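Long-range contacts in sulfide-quinone reductase (Aquifex aeolicus, PDB 3HYV), which oxidises hydrogen sulfide with FAD as cofactor, passing the electrons to a quinone and building polysulfide that leaves typically as a ring of eight sulfurs: residues R36-F41 with C124-A129; T313-E318 with S344-A349. All blocks are in the same frame, centred on the assembly; numbering follows the deposited sequence.

Contact 1 (R36-F41 with C124-A129); sequences RPYFGF and CTAEHA. With FAD (flavin-adenine dinucleotide), chain G.
Tyr38 OH is gripped from two directions: it donates to Glu127 OE2 at 2.8 Å, and a water that in turn accepts from Ala126 N donates to it at 3.1 Å. These bonds fasten the segment that follows the second strand of the Rossmann-type FAD-binding fold, 29-33, to the start of helix 126-141. The carboxylate oxygen is met on its syn side, 17° out of the carboxylate plane, and lies at the edge of the phenol ring. The Glu127 chain bends at chi2, and its end comes nearer to the 36-41 segment than its beta-carbon does. Its other oxygen, OE1, takes a long, weak bond from Arg36 NH2 at 3.5 Å, part of a salt bridge in which guanidinium and carboxylate lie 21° from coplanar. The same guanidinium also binds the cofactor. Arg36 NH1 donates to FAD O2B, a hydroxyl of the adenosine ribose, at 2.9 Å, and the Arg36 side chain runs past that oxygen with its CG 3.5 Å away. Asp35 also hydrogen-bonds FAD, so neighbouring residues after the strand both serve the cofactor. A leucine in place of Arg36 would probably cost the ribose hydroxyl its donor and leave Glu127 OE1 without its opposite charge. Next to the ion pair, Thr125 CG2 packs obliquely against Arg36 NH2, while Ala126 CB rests near Tyr38 OH. Phe55 adds an edge-to-face partner for the tyrosine ring. Thr125 is the N-cap of the helix: with OG1 set between its backbone N and carbonyl carbon (chi1 67°), that oxygen accepts from His128 N and also hydrogen-bonds His128 ND1 at 2.8 Å.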
ATOM      1  N   ARG A  36     -26.750   5.531 -37.734  1.00 39.34           N
ATOM      2  CA  ARG A  36     -27.755   5.253 -36.708  1.00 39.44           C
ATOM      3  C   ARG A  36     -28.795   6.376 -36.675  1.00 38.67           C
ATOM      4  O   ARG A  36     -28.435   7.543 -36.793  1.00 39.08           O
ATOM      5  CB  ARG A  36     -27.094   5.105 -35.333  1.00 39.17           C
ATOM      6  CG  ARG A  36     -26.252   3.848 -35.179  1.00 40.22           C
ATOM      7  CD  ARG A  36     -25.802   3.642 -33.729  1.00 41.48           C
ATOM      8  NE  ARG A  36     -25.271   2.292 -33.509  1.00 46.40           N
ATOM      9  CZ  ARG A  36     -23.997   1.939 -33.678  1.00 47.55           C
ATOM     10  NH1 ARG A  36     -23.092   2.834 -34.068  1.00 48.38           N
ATOM     11  NH2 ARG A  36     -23.627   0.688 -33.451  1.00 47.77           N
ATOM     12  N   PRO A  37     -30.091   6.031 -36.531  1.00 37.88           N
ATOM     13  CA  PRO A  37     -31.108   7.086 -36.523  1.00 37.31           C
ATOM     14  C   PRO A  37     -31.294   7.786 -35.166  1.00 36.92           C
ATOM     15  O   PRO A  37     -32.156   8.658 -35.048  1.00 36.77           O
ATOM     16  CB  PRO A  37     -32.389   6.349 -36.947  1.00 37.07           C
ATOM     17  CG  PRO A  37     -32.170   4.919 -36.585  1.00 37.17           C
ATOM     18  CD  PRO A  37     -30.683   4.685 -36.394  1.00 37.61           C
ATOM     19  N   TYR A  38     -30.480   7.420 -34.172  1.00 36.47           N
ATOM     20  CA  TYR A  38     -30.576   7.967 -32.808  1.00 35.99           C
ATOM     21  C   TYR A  38     -29.211   8.444 -32.307  1.00 35.60           C
ATOM     22  O   TYR A  38     -28.183   7.972 -32.782  1.00 35.15           O
ATOM     23  CB  TYR A  38     -31.143   6.909 -31.831  1.00 36.15           C
ATOM     24  CG  TYR A  38     -30.290   5.642 -31.731  1.00 36.14           C
ATOM     25  CD1 TYR A  38     -29.189   5.583 -30.866  1.00 37.10           C
ATOM     26  CD2 TYR A  38     -30.576   4.516 -32.507  1.00 36.30           C
ATOM     27  CE1 TYR A  38     -28.391   4.439 -30.774  1.00 36.85           C
ATOM     28  CE2 TYR A  38     -29.782   3.355 -32.427  1.00 37.34           C
ATOM     29  CZ  TYR A  38     -28.687   3.333 -31.555  1.00 37.26           C
ATOM     30  OH  TYR A  38     -27.894   2.214 -31.450  1.00 36.86           O
ATOM     31  N   PHE A  39     -29.218   9.380 -31.354  1.00 35.31           N
ATOM     32  CA  PHE A  39     -28.075   9.599 -30.466  1.00 34.82           C
ATOM     33  C   PHE A  39     -28.190   8.666 -29.258  1.00 34.73           C
ATOM     34  O   PHE A  39     -29.240   8.618 -28.603  1.00 35.04           O
ATOM     35  CB  PHE A  39     -28.010  11.054 -29.966  1.00 34.98           C
ATOM     36  CG  PHE A  39     -27.006  11.270 -28.839  1.00 33.52           C
ATOM     37  CD1 PHE A  39     -25.673  11.539 -29.121  1.00 32.36           C
ATOM     38  CD2 PHE A  39     -27.402  11.178 -27.502  1.00 33.82           C
ATOM     39  CE1 PHE A  39     -24.739  11.728 -28.094  1.00 33.96           C
ATOM     40  CE2 PHE A  39     -26.479  11.354 -26.452  1.00 34.51           C
ATOM     41  CZ  PHE A  39     -25.143  11.629 -26.750  1.00 35.01           C
ATOM     42  N   GLY A  40     -27.113   7.946 -28.953  1.00 34.35           N
ATOM     43  CA  GLY A  40     -27.077   7.051 -27.787  1.00 34.04           C
ATOM     44  C   GLY A  40     -26.096   7.543 -26.733  1.00 34.27           C
ATOM     45  O   GLY A  40     -24.947   7.888 -27.053  1.00 34.38           O
ATOM     46  N   PHE A  41     -26.541   7.587 -25.479  1.00 33.71           N
ATOM     47  CA  PHE A  41     -25.706   8.075 -24.372  1.00 33.73           C
ATOM     48  C   PHE A  41     -24.799   6.959 -23.842  1.00 34.14           C
ATOM     49  O   PHE A  41     -25.177   6.197 -22.931  1.00 33.31           O
ATOM     50  CB  PHE A  41     -26.578   8.675 -23.252  1.00 33.48           C
ATOM     51  CG  PHE A  41     -25.790   9.313 -22.132  1.00 32.97           C
ATOM     52  CD1 PHE A  41     -25.127  10.531 -22.325  1.00 31.86           C
ATOM     53  CD2 PHE A  41     -25.725   8.706 -20.878  1.00 31.23           C
ATOM     54  CE1 PHE A  41     -24.407  11.126 -21.297  1.00 31.46           C
ATOM     55  CE2 PHE A  41     -25.008   9.294 -19.835  1.00 30.44           C
ATOM     56  CZ  PHE A  41     -24.352  10.510 -20.043  1.00 32.13           C
ATOM     57  N   CYS A 124     -19.982  -2.004 -25.613  1.00 39.95           N
ATOM     58  CA  CYS A 124     -19.556  -0.772 -26.292  1.00 40.58           C
ATOM     59  C   CYS A 124     -20.624  -0.106 -27.157  1.00 40.83           C
ATOM     60  O   CYS A 124     -20.568   1.101 -27.371  1.00 41.17           O
ATOM     61  CB  CYS A 124     -18.310  -1.025 -27.142  1.00 40.48           C
ATOM     62  SG  CYS A 124     -16.854  -1.396 -26.207  0.70 42.23           S
ATOM     63  N   THR A 125     -21.559  -0.897 -27.688  1.00 41.17           N
ATOM     64  CA  THR A 125     -22.729  -0.368 -28.402  1.00 40.96           C
ATOM     65  C   THR A 125     -24.001  -0.805 -27.682  1.00 40.95           C
ATOM     66  O   THR A 125     -23.984  -1.776 -26.918  1.00 40.73           O
ATOM     67  CB  THR A 125     -22.797  -0.830 -29.898  1.00 40.94           C
ATOM     68  OG1 THR A 125     -23.024  -2.237 -29.966  1.00 40.35           O
ATOM     69  CG2 THR A 125     -21.524  -0.492 -30.653  1.00 40.92           C
ATOM     70  N   ALA A 126     -25.104  -0.094 -27.928  1.00 41.13           N
ATOM     71  CA  ALA A 126     -26.402  -0.441 -27.329  1.00 41.11           C
ATOM     72  C   ALA A 126     -26.815  -1.859 -27.697  1.00 41.28           C
ATOM     73  O   ALA A 126     -27.301  -2.594 -26.844  1.00 41.59           O
ATOM     74  CB  ALA A 126     -27.480   0.547 -27.734  1.00 40.83           C
ATOM     75  N   GLU A 127     -26.596  -2.236 -28.960  1.00 41.45           N
ATOM     76  CA  GLU A 127     -26.917  -3.572 -29.471  1.00 41.47           C
ATOM     77  C   GLU A 127     -26.111  -4.686 -28.779  1.00 41.01           C
ATOM     78  O   GLU A 127     -26.661  -5.734 -28.438  1.00 40.92           O
ATOM     79  CB  GLU A 127     -26.718  -3.631 -30.992  1.00 42.00           C
ATOM     80  CG  GLU A 127     -27.706  -2.774 -31.818  1.00 44.14           C
ATOM     81  CD  GLU A 127     -27.353  -1.287 -31.875  1.00 47.03           C
ATOM     82  OE1 GLU A 127     -26.161  -0.927 -31.732  1.00 48.15           O
ATOM     83  OE2 GLU A 127     -28.281  -0.468 -32.081  1.00 48.85           O
ATOM     84  N   HIS A 128     -24.814  -4.462 -28.578  1.00 40.34           N
ATOM     85  CA  HIS A 128     -23.973  -5.402 -27.832  1.00 39.67           C
ATOM     86  C   HIS A 128     -24.362  -5.474 -26.343  1.00 38.78           C
ATOM     87  O   HIS A 128     -24.403  -6.560 -25.764  1.00 38.18           O
ATOM     88  CB  HIS A 128     -22.481  -5.058 -27.998  1.00 39.86           C
ATOM     89  CG  HIS A 128     -21.915  -5.431 -29.336  1.00 41.14           C
ATOM     90  ND1 HIS A 128     -21.437  -4.497 -30.232  1.00 42.02           N
ATOM     91  CD2 HIS A 128     -21.746  -6.638 -29.929  1.00 41.84           C
ATOM     92  CE1 HIS A 128     -21.011  -5.110 -31.322  1.00 42.20           C
ATOM     93  NE2 HIS A 128     -21.186  -6.411 -31.164  1.00 41.85           N
ATOM     94  N   ALA A 129     -24.655  -4.319 -25.739  1.00 38.18           N
ATOM     95  CA  ALA A 129     -25.098  -4.248 -24.338  1.00 37.78           C
ATOM     96  C   ALA A 129     -26.367  -5.054 -24.085  1.00 37.48           C
ATOM     97  O   ALA A 129     -26.488  -5.715 -23.057  1.00 36.60           O
ATOM     98  CB  ALA A 129     -25.301  -2.783 -23.891  1.00 37.86           C
TER
HETATM   99  PA  FAD G 441     -19.841   7.908 -30.648  1.00 25.44           P
HETATM  100  O1A FAD G 441     -20.458   8.749 -29.557  1.00 25.20           O
HETATM  101  O2A FAD G 441     -19.804   6.410 -30.494  1.00 25.93           O
HETATM  102  O5B FAD G 441     -20.624   8.238 -32.025  1.00 25.84           O
HETATM  103  C5B FAD G 441     -20.072   8.129 -33.341  1.00 25.84           C
HETATM  104  C4B FAD G 441     -21.218   8.161 -34.350  1.00 27.43           C
HETATM  105  O4B FAD G 441     -20.766   7.976 -35.702  1.00 28.04           O
HETATM  106  C3B FAD G 441     -22.202   7.034 -34.082  1.00 29.02           C
HETATM  107  O3B FAD G 441     -23.525   7.547 -34.205  1.00 29.56           O
HETATM  108  C2B FAD G 441     -21.957   6.044 -35.199  1.00 30.41           C
HETATM  109  O2B FAD G 441     -23.152   5.331 -35.486  1.00 32.91           O
HETATM  110  C1B FAD G 441     -21.551   6.962 -36.347  1.00 30.11           C
HETATM  111  N9A FAD G 441     -20.807   6.308 -37.467  1.00 30.49           N
HETATM  112  C8A FAD G 441     -19.905   5.307 -37.398  1.00 30.35           C
HETATM  113  N7A FAD G 441     -19.459   5.018 -38.649  1.00 30.47           N
HETATM  114  C5A FAD G 441     -20.098   5.837 -39.507  1.00 30.61           C
HETATM  115  C6A FAD G 441     -20.061   6.010 -40.889  1.00 30.97           C
HETATM  116  N6A FAD G 441     -19.245   5.251 -41.666  1.00 30.91           N
HETATM  117  N1A FAD G 441     -20.844   6.953 -41.457  1.00 29.98           N
HETATM  118  C2A FAD G 441     -21.655   7.716 -40.718  1.00 30.20           C
HETATM  119  N3A FAD G 441     -21.711   7.575 -39.391  1.00 30.02           N
HETATM  120  C4A FAD G 441     -20.941   6.648 -38.759  1.00 30.50           C
HETATM  121  N1  FAD G 441     -16.687   8.678 -21.236  1.00 28.30           N
HETATM  122  C2  FAD G 441     -16.912   9.413 -20.108  1.00 28.51           C
HETATM  123  O2  FAD G 441     -16.474  10.572 -20.027  1.00 28.64           O
HETATM  124  N3  FAD G 441     -17.624   8.921 -19.068  1.00 28.47           N
HETATM  125  C4  FAD G 441     -18.116   7.666 -19.142  1.00 28.39           C
HETATM  126  O4  FAD G 441     -18.816   7.173 -18.092  1.00 28.28           O
HETATM  127  C4X FAD G 441     -17.900   6.889 -20.287  1.00 28.40           C
HETATM  128  N5  FAD G 441     -18.400   5.631 -20.358  1.00 28.17           N
HETATM  129  C5X FAD G 441     -18.190   4.883 -21.469  1.00 28.64           C
HETATM  130  C6  FAD G 441     -18.715   3.585 -21.543  1.00 28.37           C
HETATM  131  C7  FAD G 441     -18.509   2.792 -22.677  1.00 28.41           C
HETATM  132  C7M FAD G 441     -19.094   1.401 -22.700  1.00 28.41           C
HETATM  133  C8  FAD G 441     -17.773   3.302 -23.751  1.00 28.44           C
HETATM  134  C8M FAD G 441     -17.499   2.494 -25.007  1.00 28.72           C
HETATM  135  C9  FAD G 441     -17.260   4.600 -23.670  1.00 28.12           C
HETATM  136  C9A FAD G 441     -17.451   5.408 -22.540  1.00 28.48           C
HETATM  137  N10 FAD G 441     -16.954   6.683 -22.480  1.00 28.94           N
HETATM  138  C10 FAD G 441     -17.158   7.416 -21.355  1.00 28.13           C
HETATM  139  C1' FAD G 441     -16.122   7.204 -23.602  1.00 28.36           C
HETATM  140  C2' FAD G 441     -16.645   8.234 -24.597  1.00 28.38           C
HETATM  141  O2' FAD G 441     -17.219   9.361 -23.916  1.00 28.79           O
HETATM  142  C3' FAD G 441     -17.610   7.585 -25.581  1.00 27.37           C
HETATM  143  O3' FAD G 441     -16.957   6.461 -26.201  1.00 26.69           O
HETATM  144  C4' FAD G 441     -18.153   8.575 -26.613  1.00 25.30           C
HETATM  145  O4' FAD G 441     -19.420   8.089 -27.078  1.00 23.81           O
HETATM  146  C5' FAD G 441     -17.237   8.753 -27.817  1.00 25.82           C
HETATM  147  O5' FAD G 441     -17.791   9.766 -28.660  1.00 26.63           O
HETATM  148  P   FAD G 441     -17.659   9.776 -30.264  1.00 24.81           P
HETATM  149  O1P FAD G 441     -18.439  10.970 -30.765  1.00 24.62           O
HETATM  150  O2P FAD G 441     -16.179   9.728 -30.599  1.00 23.88           O
HETATM  151  O3P FAD G 441     -18.318   8.404 -30.816  1.00 23.86           O
HETATM  152  O   HOH W   1     -25.299   2.367 -29.818  1.00 33.73           O

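Contact 2 (T313-E318 with S344-A349); sequences TGMMIE and SAICIA. With FAD (flavin-adenine dinucleotide), chain G.
Met315 CE presses on Ile346 CD1 at 3.4 Å, closer than carbon atoms usually come, the two side chains meeting at a slant. The methionine holds CG anti to its backbone N (chi1 178°) and bends only at chi3, which lays SD alongside the start of the strand, near Ile346 CG1 and Ser344 OG. The backbone carbonyl of Ser344 faces two methylenes: its O lies 3.3 Å from Met315 CG and 3.6 Å from Met316 CG. On the other flank, Thr313 OG1 comes 3.4 Å from Ala345 CB; this hydroxyl is buried with no polar partner in the model. Thr313 CG2 meets Cys347 SG, the sulfur, which has two conformers, being taken in one of them. The start of helix 314-332 packs across strand 345-350, the axes of 314-318 and 345-349 being 7.3 Å apart at closest approach and running roughly antiparallel (148°); here a helix beginning in the pyridine nucleotide-disulfide oxidoreductase region meets the outer strand of a three-stranded antiparallel sheet. Thr313 is at the N-cap position, and the first amide of the helix, Gly314 N, donates to FAD O2 at 2.7 Å. The helix amino end is therefore aimed at the pyrimidine part of the flavin, which would probably help to stabilise negative charge there when the flavin is reduced. Cys347, inferred to carry the persulfide intermediate, has a bound octathiocane about 4 Å from its side chain, and Ile346 belongs to the quinone site. Farther out, Leu407 of helix 401-411 touches both Met315 and Ile346, and Phe357 and Phe359 also touch the isoleucine. Strand 355-361 pairs with Ala345 and Cys347 through Ala360 and Phe358, while Gln319 OE1 accepts from Ser344 N.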
ATOM      1  N   THR A 313     -12.390  10.586 -23.370  1.00 38.06           N
ATOM      2  CA  THR A 313     -13.533  10.665 -22.464  1.00 38.56           C
ATOM      3  C   THR A 313     -14.473  11.794 -22.890  1.00 38.15           C
ATOM      4  O   THR A 313     -14.123  12.606 -23.748  1.00 38.10           O
ATOM      5  CB  THR A 313     -13.072  10.874 -20.981  1.00 38.73           C
ATOM      6  OG1 THR A 313     -12.569  12.206 -20.804  1.00 39.75           O
ATOM      7  CG2 THR A 313     -11.982   9.882 -20.605  1.00 39.97           C
ATOM      8  N   GLY A 314     -15.658  11.845 -22.283  1.00 38.20           N
ATOM      9  CA  GLY A 314     -16.699  12.808 -22.663  1.00 37.81           C
ATOM     10  C   GLY A 314     -16.273  14.263 -22.560  1.00 38.08           C
ATOM     11  O   GLY A 314     -16.510  15.045 -23.476  1.00 37.95           O
ATOM     12  N   MET A 315     -15.635  14.620 -21.451  1.00 38.22           N
ATOM     13  CA  MET A 315     -15.137  15.981 -21.246  1.00 39.81           C
ATOM     14  C   MET A 315     -14.050  16.404 -22.261  1.00 38.98           C
ATOM     15  O   MET A 315     -14.075  17.541 -22.738  1.00 38.89           O
ATOM     16  CB  MET A 315     -14.666  16.192 -19.798  1.00 39.21           C
ATOM     17  CG  MET A 315     -14.102  17.588 -19.548  1.00 41.41           C
ATOM     18  SD  MET A 315     -13.882  18.078 -17.824  1.00 43.87           S
ATOM     19  CE  MET A 315     -15.539  18.611 -17.449  1.00 45.31           C
ATOM     20  N   MET A 316     -13.122  15.494 -22.580  1.00 38.16           N
ATOM     21  CA  MET A 316     -12.082  15.737 -23.592  1.00 37.96           C
ATOM     22  C   MET A 316     -12.697  16.029 -24.966  1.00 37.19           C
ATOM     23  O   MET A 316     -12.282  16.957 -25.646  1.00 37.74           O
ATOM     24  CB  MET A 316     -11.123  14.534 -23.713  1.00 37.66           C
ATOM     25  CG  MET A 316     -10.314  14.197 -22.458  1.00 38.17           C
ATOM     26  SD  MET A 316      -9.551  12.549 -22.532  1.00 38.87           S
ATOM     27  CE  MET A 316      -8.268  12.825 -23.751  1.00 36.41           C
ATOM     28  N   ILE A 317     -13.693  15.235 -25.349  1.00 36.76           N
ATOM     29  CA  ILE A 317     -14.362  15.323 -26.654  1.00 36.30           C
ATOM     30  C   ILE A 317     -15.194  16.606 -26.811  1.00 36.46           C
ATOM     31  O   ILE A 317     -15.154  17.251 -27.863  1.00 36.16           O
ATOM     32  CB  ILE A 317     -15.213  14.051 -26.933  1.00 36.17           C
ATOM     33  CG1 ILE A 317     -14.304  12.820 -27.044  1.00 36.00           C
ATOM     34  CG2 ILE A 317     -16.055  14.202 -28.208  1.00 36.22           C
ATOM     35  CD1 ILE A 317     -15.031  11.495 -26.976  1.00 35.12           C
ATOM     36  N   GLU A 318     -15.937  16.966 -25.768  1.00 36.59           N
ATOM     37  CA  GLU A 318     -16.641  18.249 -25.713  1.00 37.38           C
ATOM     38  C   GLU A 318     -15.697  19.446 -25.905  1.00 36.81           C
ATOM     39  O   GLU A 318     -16.027  20.400 -26.615  1.00 36.82           O
ATOM     40  CB  GLU A 318     -17.439  18.380 -24.411  1.00 37.60           C
ATOM     41  CG  GLU A 318     -18.764  17.632 -24.462  1.00 40.97           C
ATOM     42  CD  GLU A 318     -19.334  17.317 -23.096  1.00 46.32           C
ATOM     43  OE1 GLU A 318     -19.629  18.263 -22.326  1.00 46.65           O
ATOM     44  OE2 GLU A 318     -19.500  16.103 -22.806  1.00 50.58           O
ATOM     45  N   SER A 344      -8.790  17.948 -20.439  1.00 39.66           N
ATOM     46  CA  SER A 344      -8.917  17.499 -19.054  1.00 40.87           C
ATOM     47  C   SER A 344     -10.120  16.566 -18.952  1.00 41.93           C
ATOM     48  O   SER A 344     -10.955  16.526 -19.856  1.00 41.99           O
ATOM     49  CB  SER A 344      -9.036  18.682 -18.086  1.00 40.76           C
ATOM     50  OG  SER A 344     -10.110  19.543 -18.430  1.00 40.82           O
ATOM     51  N   ALA A 345     -10.199  15.805 -17.865  1.00 43.33           N
ATOM     52  CA  ALA A 345     -11.258  14.807 -17.710  1.00 44.35           C
ATOM     53  C   ALA A 345     -11.768  14.693 -16.283  1.00 45.13           C
ATOM     54  O   ALA A 345     -10.983  14.593 -15.336  1.00 45.08           O
ATOM     55  CB  ALA A 345     -10.780  13.453 -18.196  1.00 44.53           C
ATOM     56  N   ILE A 346     -13.094  14.736 -16.153  1.00 46.15           N
ATOM     57  CA  ILE A 346     -13.809  14.386 -14.932  1.00 46.75           C
ATOM     58  C   ILE A 346     -14.502  13.068 -15.229  1.00 46.94           C
ATOM     59  O   ILE A 346     -15.436  13.033 -16.028  1.00 47.45           O
ATOM     60  CB  ILE A 346     -14.875  15.455 -14.578  1.00 46.97           C
ATOM     61  CG1 ILE A 346     -14.207  16.767 -14.192  1.00 47.88           C
ATOM     62  CG2 ILE A 346     -15.806  14.972 -13.450  1.00 47.43           C
ATOM     63  CD1 ILE A 346     -15.160  17.948 -14.139  1.00 50.46           C
ATOM     64  N   CYS A 347     -14.029  11.983 -14.620  1.00 47.20           N
ATOM     65  CA  CYS A 347     -14.629  10.648 -14.822  1.00 46.91           C
ATOM     66  C   CYS A 347     -15.213  10.052 -13.544  1.00 46.22           C
ATOM     67  O   CYS A 347     -14.593  10.116 -12.475  1.00 46.37           O
ATOM     68  CB  CYS A 347     -13.616   9.667 -15.417  1.00 46.95           C
ATOM     69  SG  CYS A 347     -12.851  10.236 -16.933  0.70 48.58           S
ATOM     70  N   ILE A 348     -16.411   9.476 -13.665  1.00 45.04           N
ATOM     71  CA  ILE A 348     -17.048   8.775 -12.554  1.00 43.58           C
ATOM     72  C   ILE A 348     -17.278   7.307 -12.913  1.00 43.05           C
ATOM     73  O   ILE A 348     -17.951   6.997 -13.904  1.00 42.68           O
ATOM     74  CB  ILE A 348     -18.360   9.466 -12.111  1.00 43.63           C
ATOM     75  CG1 ILE A 348     -18.060  10.893 -11.637  1.00 43.89           C
ATOM     76  CG2 ILE A 348     -19.046   8.675 -10.996  1.00 42.98           C
ATOM     77  CD1 ILE A 348     -19.198  11.858 -11.814  1.00 44.37           C
ATOM     78  N   ALA A 349     -16.686   6.413 -12.120  1.00 41.90           N
ATOM     79  CA  ALA A 349     -16.925   4.981 -12.264  1.00 41.17           C
ATOM     80  C   ALA A 349     -18.006   4.541 -11.279  1.00 40.49           C
ATOM     81  O   ALA A 349     -17.777   4.485 -10.076  1.00 39.72           O
ATOM     82  CB  ALA A 349     -15.635   4.183 -12.054  1.00 41.07           C
TER
HETATM   83  PA  FAD G 441     -19.841   7.908 -30.648  1.00 25.44           P
HETATM   84  O1A FAD G 441     -20.458   8.749 -29.557  1.00 25.20           O
HETATM   85  O2A FAD G 441     -19.804   6.410 -30.494  1.00 25.93           O
HETATM   86  O5B FAD G 441     -20.624   8.238 -32.025  1.00 25.84           O
HETATM   87  C5B FAD G 441     -20.072   8.129 -33.341  1.00 25.84           C
HETATM   88  C4B FAD G 441     -21.218   8.161 -34.350  1.00 27.43           C
HETATM   89  O4B FAD G 441     -20.766   7.976 -35.702  1.00 28.04           O
HETATM   90  C3B FAD G 441     -22.202   7.034 -34.082  1.00 29.02           C
HETATM   91  O3B FAD G 441     -23.525   7.547 -34.205  1.00 29.56           O
HETATM   92  C2B FAD G 441     -21.957   6.044 -35.199  1.00 30.41           C
HETATM   93  O2B FAD G 441     -23.152   5.331 -35.486  1.00 32.91           O
HETATM   94  C1B FAD G 441     -21.551   6.962 -36.347  1.00 30.11           C
HETATM   95  N9A FAD G 441     -20.807   6.308 -37.467  1.00 30.49           N
HETATM   96  C8A FAD G 441     -19.905   5.307 -37.398  1.00 30.35           C
HETATM   97  N7A FAD G 441     -19.459   5.018 -38.649  1.00 30.47           N
HETATM   98  C5A FAD G 441     -20.098   5.837 -39.507  1.00 30.61           C
HETATM   99  C6A FAD G 441     -20.061   6.010 -40.889  1.00 30.97           C
HETATM  100  N6A FAD G 441     -19.245   5.251 -41.666  1.00 30.91           N
HETATM  101  N1A FAD G 441     -20.844   6.953 -41.457  1.00 29.98           N
HETATM  102  C2A FAD G 441     -21.655   7.716 -40.718  1.00 30.20           C
HETATM  103  N3A FAD G 441     -21.711   7.575 -39.391  1.00 30.02           N
HETATM  104  C4A FAD G 441     -20.941   6.648 -38.759  1.00 30.50           C
HETATM  105  N1  FAD G 441     -16.687   8.678 -21.236  1.00 28.30           N
HETATM  106  C2  FAD G 441     -16.912   9.413 -20.108  1.00 28.51           C
HETATM  107  O2  FAD G 441     -16.474  10.572 -20.027  1.00 28.64           O
HETATM  108  N3  FAD G 441     -17.624   8.921 -19.068  1.00 28.47           N
HETATM  109  C4  FAD G 441     -18.116   7.666 -19.142  1.00 28.39           C
HETATM  110  O4  FAD G 441     -18.816   7.173 -18.092  1.00 28.28           O
HETATM  111  C4X FAD G 441     -17.900   6.889 -20.287  1.00 28.40           C
HETATM  112  N5  FAD G 441     -18.400   5.631 -20.358  1.00 28.17           N
HETATM  113  C5X FAD G 441     -18.190   4.883 -21.469  1.00 28.64           C
HETATM  114  C6  FAD G 441     -18.715   3.585 -21.543  1.00 28.37           C
HETATM  115  C7  FAD G 441     -18.509   2.792 -22.677  1.00 28.41           C
HETATM  116  C7M FAD G 441     -19.094   1.401 -22.700  1.00 28.41           C
HETATM  117  C8  FAD G 441     -17.773   3.302 -23.751  1.00 28.44           C
HETATM  118  C8M FAD G 441     -17.499   2.494 -25.007  1.00 28.72           C
HETATM  119  C9  FAD G 441     -17.260   4.600 -23.670  1.00 28.12           C
HETATM  120  C9A FAD G 441     -17.451   5.408 -22.540  1.00 28.48           C
HETATM  121  N10 FAD G 441     -16.954   6.683 -22.480  1.00 28.94           N
HETATM  122  C10 FAD G 441     -17.158   7.416 -21.355  1.00 28.13           C
HETATM  123  C1' FAD G 441     -16.122   7.204 -23.602  1.00 28.36           C
HETATM  124  C2' FAD G 441     -16.645   8.234 -24.597  1.00 28.38           C
HETATM  125  O2' FAD G 441     -17.219   9.361 -23.916  1.00 28.79           O
HETATM  126  C3' FAD G 441     -17.610   7.585 -25.581  1.00 27.37           C
HETATM  127  O3' FAD G 441     -16.957   6.461 -26.201  1.00 26.69           O
HETATM  128  C4' FAD G 441     -18.153   8.575 -26.613  1.00 25.30           C
HETATM  129  O4' FAD G 441     -19.420   8.089 -27.078  1.00 23.81           O
HETATM  130  C5' FAD G 441     -17.237   8.753 -27.817  1.00 25.82           C
HETATM  131  O5' FAD G 441     -17.791   9.766 -28.660  1.00 26.63           O
HETATM  132  P   FAD G 441     -17.659   9.776 -30.264  1.00 24.81           P
HETATM  133  O1P FAD G 441     -18.439  10.970 -30.765  1.00 24.62           O
HETATM  134  O2P FAD G 441     -16.179   9.728 -30.599  1.00 23.88           O
HETATM  135  O3P FAD G 441     -18.318   8.404 -30.816  1.00 23.86           O

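How the contacts relate
Both contacts touch the one FAD molecule without meeting: their centres lie 19 Å apart and their nearest atoms about 7 Å. Contact 1 is a surface contact that bonds to the adenosine ribose, where charge, a phenol hydroxyl and a water make the join and apolar packing is slight. Contact 2 is buried, and its segments meet through methionine, isoleucine and alanine contacts, the polar link going instead from a backbone amide to the pyrimidine part of the flavin. They share no helix or strand: contact 1 binds the ribose through Arg36, whereas contact 2 brings a flavin-binding helix start beside residues of the quinone site and the inferred persulfide site.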